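Local atomic coordinates of DNA topoisomerase 2-associated protein PAT1 (Saccharomyces cerevisiae, PDB entry 5LMG), a protein that activates mRNA decapping and represses translation, with a C-terminal domain that directly binds the decapping enzyme Dcp2 and the exonuclease Xrn1. Residues N130-L135 / S195-S200; I137-L140 / K144-P147. The protein carries 2 engineered substitutions. All blocks are in the same frame, centred on the assembly; numbering follows the deposited sequence.

Helix 118-130 runs into the loop that supplies the first half of contact 1, and helix 136-141 follows at once. Contact 2 then closes a tight loop, only three residues separating 137-140 from 144-147, as the chain turns back over the end of that helix. Helices 151-174 and 178-191 come next, before 195-200 returns to 130-135 and completes contact 1 across 59 residues, most of them helical. Contact 2 is thus nested inside contact 1, their centres about 9 Å apart. I138 joins them, its CG1 lying 3.2 Å from L132 O and its CD1 3.6 Å from S200 OG, while T145 CG2 approaches F196 CE1 at 3.6 Å.

Contact 1 (N130-L135 / S195-S200)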
ATOM      1  N   ASN A 130       5.882  13.758  -3.497  1.00 51.30           N
ATOM      2  CA  ASN A 130       6.769  14.803  -2.963  1.00 52.12           C
ATOM      3  C   ASN A 130       6.394  15.206  -1.531  1.00 55.73           C
ATOM      4  O   ASN A 130       7.278  15.490  -0.724  1.00 54.67           O
ATOM      5  CB  ASN A 130       6.745  16.044  -3.878  1.00 53.82           C
ATOM      6  CG  ASN A 130       7.755  17.106  -3.525  1.00 75.88           C
ATOM      7  OD1 ASN A 130       8.963  16.928  -3.693  1.00 67.16           O
ATOM      8  ND2 ASN A 130       7.277  18.248  -3.048  1.00 70.30           N
ATOM      9  N   GLU A 131       5.081  15.239  -1.225  1.00 52.63           N
ATOM     10  CA  GLU A 131       4.560  15.652   0.079  1.00 52.46           C
ATOM     11  C   GLU A 131       3.853  14.492   0.813  1.00 55.07           C
ATOM     12  O   GLU A 131       2.990  14.744   1.655  1.00 54.10           O
ATOM     13  CB  GLU A 131       3.589  16.840  -0.107  1.00 54.21           C
ATOM     14  CG  GLU A 131       4.204  18.064  -0.764  1.00 66.60           C
ATOM     15  CD  GLU A 131       4.312  19.270   0.146  1.00 97.72           C
ATOM     16  OE1 GLU A 131       3.478  20.194   0.009  1.00 95.66           O
ATOM     17  OE2 GLU A 131       5.233  19.292   0.996  1.00 98.40           O
ATOM     18  N   LEU A 132       4.237  13.232   0.512  1.00 49.98           N
ATOM     19  CA  LEU A 132       3.612  12.034   1.081  1.00 48.97           C
ATOM     20  C   LEU A 132       3.611  11.990   2.620  1.00 54.31           C
ATOM     21  O   LEU A 132       2.627  11.537   3.199  1.00 52.67           O
ATOM     22  CB  LEU A 132       4.216  10.751   0.479  1.00 48.23           C
ATOM     23  CG  LEU A 132       3.321   9.502   0.481  1.00 52.03           C
ATOM     24  CD1 LEU A 132       1.924   9.793  -0.106  1.00 52.16           C
ATOM     25  CD2 LEU A 132       3.971   8.359  -0.274  1.00 52.25           C
ATOM     26  N   SER A 133       4.669  12.506   3.274  1.00 52.51           N
ATOM     27  CA  SER A 133       4.751  12.534   4.736  1.00 52.74           C
ATOM     28  C   SER A 133       3.816  13.585   5.361  1.00 59.00           C
ATOM     29  O   SER A 133       3.480  13.465   6.539  1.00 59.35           O
ATOM     30  CB  SER A 133       6.193  12.719   5.196  1.00 54.82           C
ATOM     31  OG  SER A 133       6.973  11.600   4.807  1.00 58.97           O
ATOM     32  N   HIS A 134       3.377  14.580   4.560  1.00 56.25           N
ATOM     33  CA  HIS A 134       2.455  15.649   4.966  1.00 57.12           C
ATOM     34  C   HIS A 134       0.989  15.266   4.685  1.00 57.93           C
ATOM     35  O   HIS A 134       0.074  16.033   5.008  1.00 57.59           O
ATOM     36  CB  HIS A 134       2.804  16.969   4.241  1.00 59.69           C
ATOM     37  CG  HIS A 134       4.164  17.529   4.550  1.00 64.65           C
ATOM     38  ND1 HIS A 134       5.066  16.859   5.366  1.00 66.93           N
ATOM     39  CD2 HIS A 134       4.733  18.683   4.127  1.00 67.66           C
ATOM     40  CE1 HIS A 134       6.149  17.621   5.407  1.00 67.17           C
ATOM     41  NE2 HIS A 134       5.992  18.732   4.683  1.00 67.89           N
ATOM     42  N   LEU A 135       0.770  14.098   4.062  1.00 51.80           N
ATOM     43  CA  LEU A 135      -0.562  13.616   3.721  1.00 51.14           C
ATOM     44  C   LEU A 135      -1.179  13.038   4.993  1.00 52.91           C
ATOM     45  O   LEU A 135      -0.588  12.161   5.631  1.00 51.17           O
ATOM     46  CB  LEU A 135      -0.470  12.590   2.574  1.00 51.27           C
ATOM     47  CG  LEU A 135      -1.717  12.296   1.742  1.00 56.48           C
ATOM     48  CD1 LEU A 135      -2.298  13.551   1.107  1.00 56.95           C
ATOM     49  CD2 LEU A 135      -1.398  11.294   0.666  1.00 59.04           C
ATOM     50  N   SER A 195      11.401   4.655   5.713  1.00 43.29           N
ATOM     51  CA  SER A 195      11.039   3.741   6.800  1.00 42.85           C
ATOM     52  C   SER A 195       9.727   4.169   7.498  1.00 44.96           C
ATOM     53  O   SER A 195       8.907   3.302   7.804  1.00 43.73           O
ATOM     54  CB  SER A 195      12.176   3.603   7.805  1.00 46.09           C
ATOM     55  OG  SER A 195      11.787   2.726   8.849  1.00 51.87           O
ATOM     56  N   PHE A 196       9.516   5.495   7.719  1.00 41.04           N
ATOM     57  CA  PHE A 196       8.258   5.986   8.275  1.00 40.54           C
ATOM     58  C   PHE A 196       7.086   5.622   7.342  1.00 41.63           C
ATOM     59  O   PHE A 196       6.072   5.134   7.832  1.00 39.55           O
ATOM     60  CB  PHE A 196       8.272   7.506   8.575  1.00 42.98           C
ATOM     61  CG  PHE A 196       6.891   8.046   8.928  1.00 44.82           C
ATOM     62  CD1 PHE A 196       6.287   7.725  10.143  1.00 47.74           C
ATOM     63  CD2 PHE A 196       6.171   8.816   8.017  1.00 47.11           C
ATOM     64  CE1 PHE A 196       4.995   8.182  10.448  1.00 48.50           C
ATOM     65  CE2 PHE A 196       4.883   9.283   8.328  1.00 49.95           C
ATOM     66  CZ  PHE A 196       4.303   8.961   9.543  1.00 47.75           C
ATOM     67  N   LEU A 197       7.250   5.805   6.006  1.00 39.38           N
ATOM     68  CA  LEU A 197       6.209   5.485   5.006  1.00 38.74           C
ATOM     69  C   LEU A 197       5.772   4.012   5.049  1.00 41.97           C
ATOM     70  O   LEU A 197       4.586   3.713   4.853  1.00 40.77           O
ATOM     71  CB  LEU A 197       6.638   5.866   3.573  1.00 38.38           C
ATOM     72  CG  LEU A 197       6.853   7.352   3.249  1.00 42.99           C
ATOM     73  CD1 LEU A 197       7.135   7.527   1.763  1.00 42.90           C
ATOM     74  CD2 LEU A 197       5.642   8.229   3.671  1.00 43.49           C
ATOM     75  N   THR A 198       6.719   3.106   5.365  1.00 38.97           N
ATOM     76  CA  THR A 198       6.459   1.665   5.470  1.00 39.18           C
ATOM     77  C   THR A 198       5.693   1.256   6.753  1.00 43.11           C
ATOM     78  O   THR A 198       5.251   0.113   6.835  1.00 42.69           O
ATOM     79  CB  THR A 198       7.745   0.856   5.299  1.00 44.16           C
ATOM     80  OG1 THR A 198       8.566   1.015   6.450  1.00 45.92           O
ATOM     81  CG2 THR A 198       8.482   1.169   3.987  1.00 41.52           C
ATOM     82  N   THR A 199       5.548   2.171   7.743  1.00 40.58           N
ATOM     83  CA  THR A 199       4.765   1.916   8.974  1.00 40.82           C
ATOM     84  C   THR A 199       3.262   2.199   8.694  1.00 44.51           C
ATOM     85  O   THR A 199       2.397   1.930   9.534  1.00 42.51           O
ATOM     86  CB  THR A 199       5.284   2.711  10.191  1.00 44.62           C
ATOM     87  OG1 THR A 199       4.972   4.093  10.044  1.00 42.12           O
ATOM     88  CG2 THR A 199       6.775   2.484  10.488  1.00 46.04           C
ATOM     89  N   SER A 200       2.971   2.732   7.496  1.00 41.43           N
ATOM     90  CA  SER A 200       1.628   3.065   7.032  1.00 40.78           C
ATOM     91  C   SER A 200       1.168   2.090   5.951  1.00 43.99           C
ATOM     92  O   SER A 200       1.916   1.815   5.009  1.00 43.37           O
ATOM     93  CB  SER A 200       1.598   4.508   6.523  1.00 43.96           C
ATOM     94  OG  SER A 200       0.616   4.750   5.529  1.00 53.17           O
TER
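The F196 ring meets 130-135 at its edge: S133 OG lies near the ring plane, 4.3 Å from F196 CD2, and neither face receives an atom of that segment. I138 and T145 also touch the ring, and S142 touches the F196 side chain. In this helical domain, of a family assigned to the TPR clan, the contact joins the loop after helix 118-130 to the short helix 194-197 and the turn that follows it. The L197 isobutyl group does most of the touching. With CG beside the backbone N (chi1 -65°), its CD1 meets L132 CD2 at 3.9 Å, while its CD2 lies between S133 OG, 3.8 Å away, and L132 CG at 4.1 Å. L188 touches both leucines and extends this apolar patch to helix 178-191. The S133 hydroxyl is not left to carbon alone, since OG is hydrogen-bonded to N192 OD1. A type I turn from L197 to S200 ends the second segment. Just before it, F196 O is gripped twice by one residue: T199 N at 3.0 Å, and T199 OG1 at 2.7 Å, in the carbonyl plane with a C=O...O angle of 145°.

Contact 2 (I137-L140 / K144-P147); sequences IIIL and KTTP
Two threonine hydroxyls, T145 OG1 and T146 OG1, donate to a single carbonyl oxygen, I139 O. The T145 bond is 2.7 Å from OG1 to I139 O, lies in the carbonyl plane and uses a lone pair, the C=O...O angle being 121°. T146 OG1 is equally close to I139 O, at 2.7 Å, but comes from above that plane, 41° out of it. The separate approaches keep the oxygens 4.2 Å apart, T145 OG1 to T146 OG1, so both can serve one acceptor without crowding each other. The T146 torsion accounts for its side of the grip: OG1 sits beside its own backbone N (chi1 -50°) and is thereby directed back at the helix.

I139 belongs to the last turn of helix 136-141, where carbonyls generally run out of helical i+4 amide donors. In this arrangement side-chain hydroxyls of the following loop cap the C-terminal end of the helix. Within the helix, S141 OG bonds back to I137 O, four residues earlier, and weakly to I138 O.

L140 O is met by a water, 2.7 Å away from that oxygen, which also lies 2.8 Å from T146 O and so bridges helix and loop through their main chains. More acceptors surround this water than it has protons, so it need not donate to both carbonyls at once. Looser van der Waals contacts flank the polar centre: I139 CG2 reaches T145 CB at 3.9 Å, the two side chains crossing at about a right angle, while on the neighbouring residue the methyl L140 CD2 lies beside the hydroxyl oxygen T146 OG1 at 4.2 Å.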
ATOM      1  N   ILE A 137      -3.689  11.134   5.576  1.00 46.72           N
ATOM      2  CA  ILE A 137      -4.015   9.708   5.485  1.00 45.54           C
ATOM      3  C   ILE A 137      -2.820   8.802   5.843  1.00 46.43           C
ATOM      4  O   ILE A 137      -3.033   7.699   6.353  1.00 44.91           O
ATOM      5  CB  ILE A 137      -4.671   9.325   4.126  1.00 47.79           C
ATOM      6  CG1 ILE A 137      -5.718   8.205   4.322  1.00 47.22           C
ATOM      7  CG2 ILE A 137      -3.652   9.005   3.016  1.00 47.45           C
ATOM      8  CD1 ILE A 137      -6.972   8.667   5.063  1.00 51.89           C
ATOM      9  N   ILE A 138      -1.583   9.285   5.606  1.00 41.72           N
ATOM     10  CA  ILE A 138      -0.351   8.571   5.951  1.00 40.67           C
ATOM     11  C   ILE A 138      -0.194   8.606   7.469  1.00 43.90           C
ATOM     12  O   ILE A 138       0.045   7.566   8.076  1.00 42.47           O
ATOM     13  CB  ILE A 138       0.867   9.174   5.191  1.00 43.17           C
ATOM     14  CG1 ILE A 138       0.753   8.924   3.656  1.00 43.00           C
ATOM     15  CG2 ILE A 138       2.211   8.709   5.781  1.00 43.96           C
ATOM     16  CD1 ILE A 138       0.913   7.438   3.124  1.00 46.88           C
ATOM     17  N   ILE A 139      -0.372   9.791   8.077  1.00 42.56           N
ATOM     18  CA  ILE A 139      -0.278   9.982   9.531  1.00 43.36           C
ATOM     19  C   ILE A 139      -1.344   9.119  10.247  1.00 45.41           C
ATOM     20  O   ILE A 139      -1.011   8.442  11.213  1.00 44.34           O
ATOM     21  CB  ILE A 139      -0.291  11.500   9.902  1.00 47.66           C
ATOM     22  CG1 ILE A 139       0.984  12.196   9.341  1.00 49.04           C
ATOM     23  CG2 ILE A 139      -0.396  11.727  11.428  1.00 49.16           C
ATOM     24  CD1 ILE A 139       0.809  13.628   8.904  1.00 58.45           C
ATOM     25  N   LEU A 140      -2.580   9.053   9.703  1.00 42.10           N
ATOM     26  CA  LEU A 140      -3.674   8.252  10.254  1.00 41.73           C
ATOM     27  C   LEU A 140      -3.470   6.752  10.134  1.00 43.71           C
ATOM     28  O   LEU A 140      -3.945   6.016  10.990  1.00 43.22           O
ATOM     29  CB  LEU A 140      -5.031   8.639   9.617  1.00 41.50           C
ATOM     30  CG  LEU A 140      -5.596  10.008  10.009  1.00 46.92           C
ATOM     31  CD1 LEU A 140      -6.901  10.283   9.267  1.00 48.02           C
ATOM     32  CD2 LEU A 140      -5.766  10.138  11.538  1.00 48.20           C
ATOM     33  N   LYS A 144       2.801   4.203  14.138  1.00 44.54           N
ATOM     34  CA  LYS A 144       3.712   5.038  14.913  1.00 44.67           C
ATOM     35  C   LYS A 144       3.056   6.355  15.290  1.00 49.20           C
ATOM     36  O   LYS A 144       3.100   6.725  16.458  1.00 50.40           O
ATOM     37  CB  LYS A 144       5.036   5.273  14.161  1.00 47.20           C
ATOM     38  CG  LYS A 144       6.027   4.121  14.292  1.00 67.89           C
ATOM     39  CD  LYS A 144       6.851   4.202  15.582  1.00 79.80           C
ATOM     40  CE  LYS A 144       7.448   2.866  15.964  1.00 92.14           C
ATOM     41  NZ  LYS A 144       8.118   2.917  17.290  1.00 98.43           N
ATOM     42  N   THR A 145       2.452   7.063  14.314  1.00 44.58           N
ATOM     43  CA  THR A 145       1.815   8.362  14.566  1.00 44.42           C
ATOM     44  C   THR A 145       0.360   8.251  15.066  1.00 47.91           C
ATOM     45  O   THR A 145      -0.105   9.159  15.754  1.00 48.51           O
ATOM     46  CB  THR A 145       1.928   9.281  13.351  1.00 49.51           C
ATOM     47  OG1 THR A 145       1.513   8.571  12.191  1.00 49.93           O
ATOM     48  CG2 THR A 145       3.340   9.849  13.167  1.00 48.40           C
ATOM     49  N   THR A 146      -0.350   7.158  14.710  1.00 42.92           N
ATOM     50  CA  THR A 146      -1.739   6.893  15.128  1.00 42.56           C
ATOM     51  C   THR A 146      -1.832   5.436  15.671  1.00 45.98           C
ATOM     52  O   THR A 146      -2.266   4.531  14.941  1.00 43.71           O
ATOM     53  CB  THR A 146      -2.731   7.241  13.994  1.00 47.39           C
ATOM     54  OG1 THR A 146      -2.451   8.553  13.508  1.00 46.06           O
ATOM     55  CG2 THR A 146      -4.206   7.177  14.445  1.00 46.49           C
ATOM     56  N   PRO A 147      -1.373   5.181  16.926  1.00 44.35           N
ATOM     57  CA  PRO A 147      -1.406   3.804  17.445  1.00 43.68           C
ATOM     58  C   PRO A 147      -2.805   3.301  17.780  1.00 45.95           C
ATOM     59  O   PRO A 147      -3.022   2.095  17.779  1.00 44.64           O
ATOM     60  CB  PRO A 147      -0.499   3.865  18.675  1.00 46.05           C
ATOM     61  CG  PRO A 147      -0.621   5.270  19.154  1.00 51.48           C
ATOM     62  CD  PRO A 147      -0.777   6.112  17.914  1.00 46.83           C
TER
HETATM   63  O   HOH W   1      -2.978   3.885  12.323  1.00 43.75           O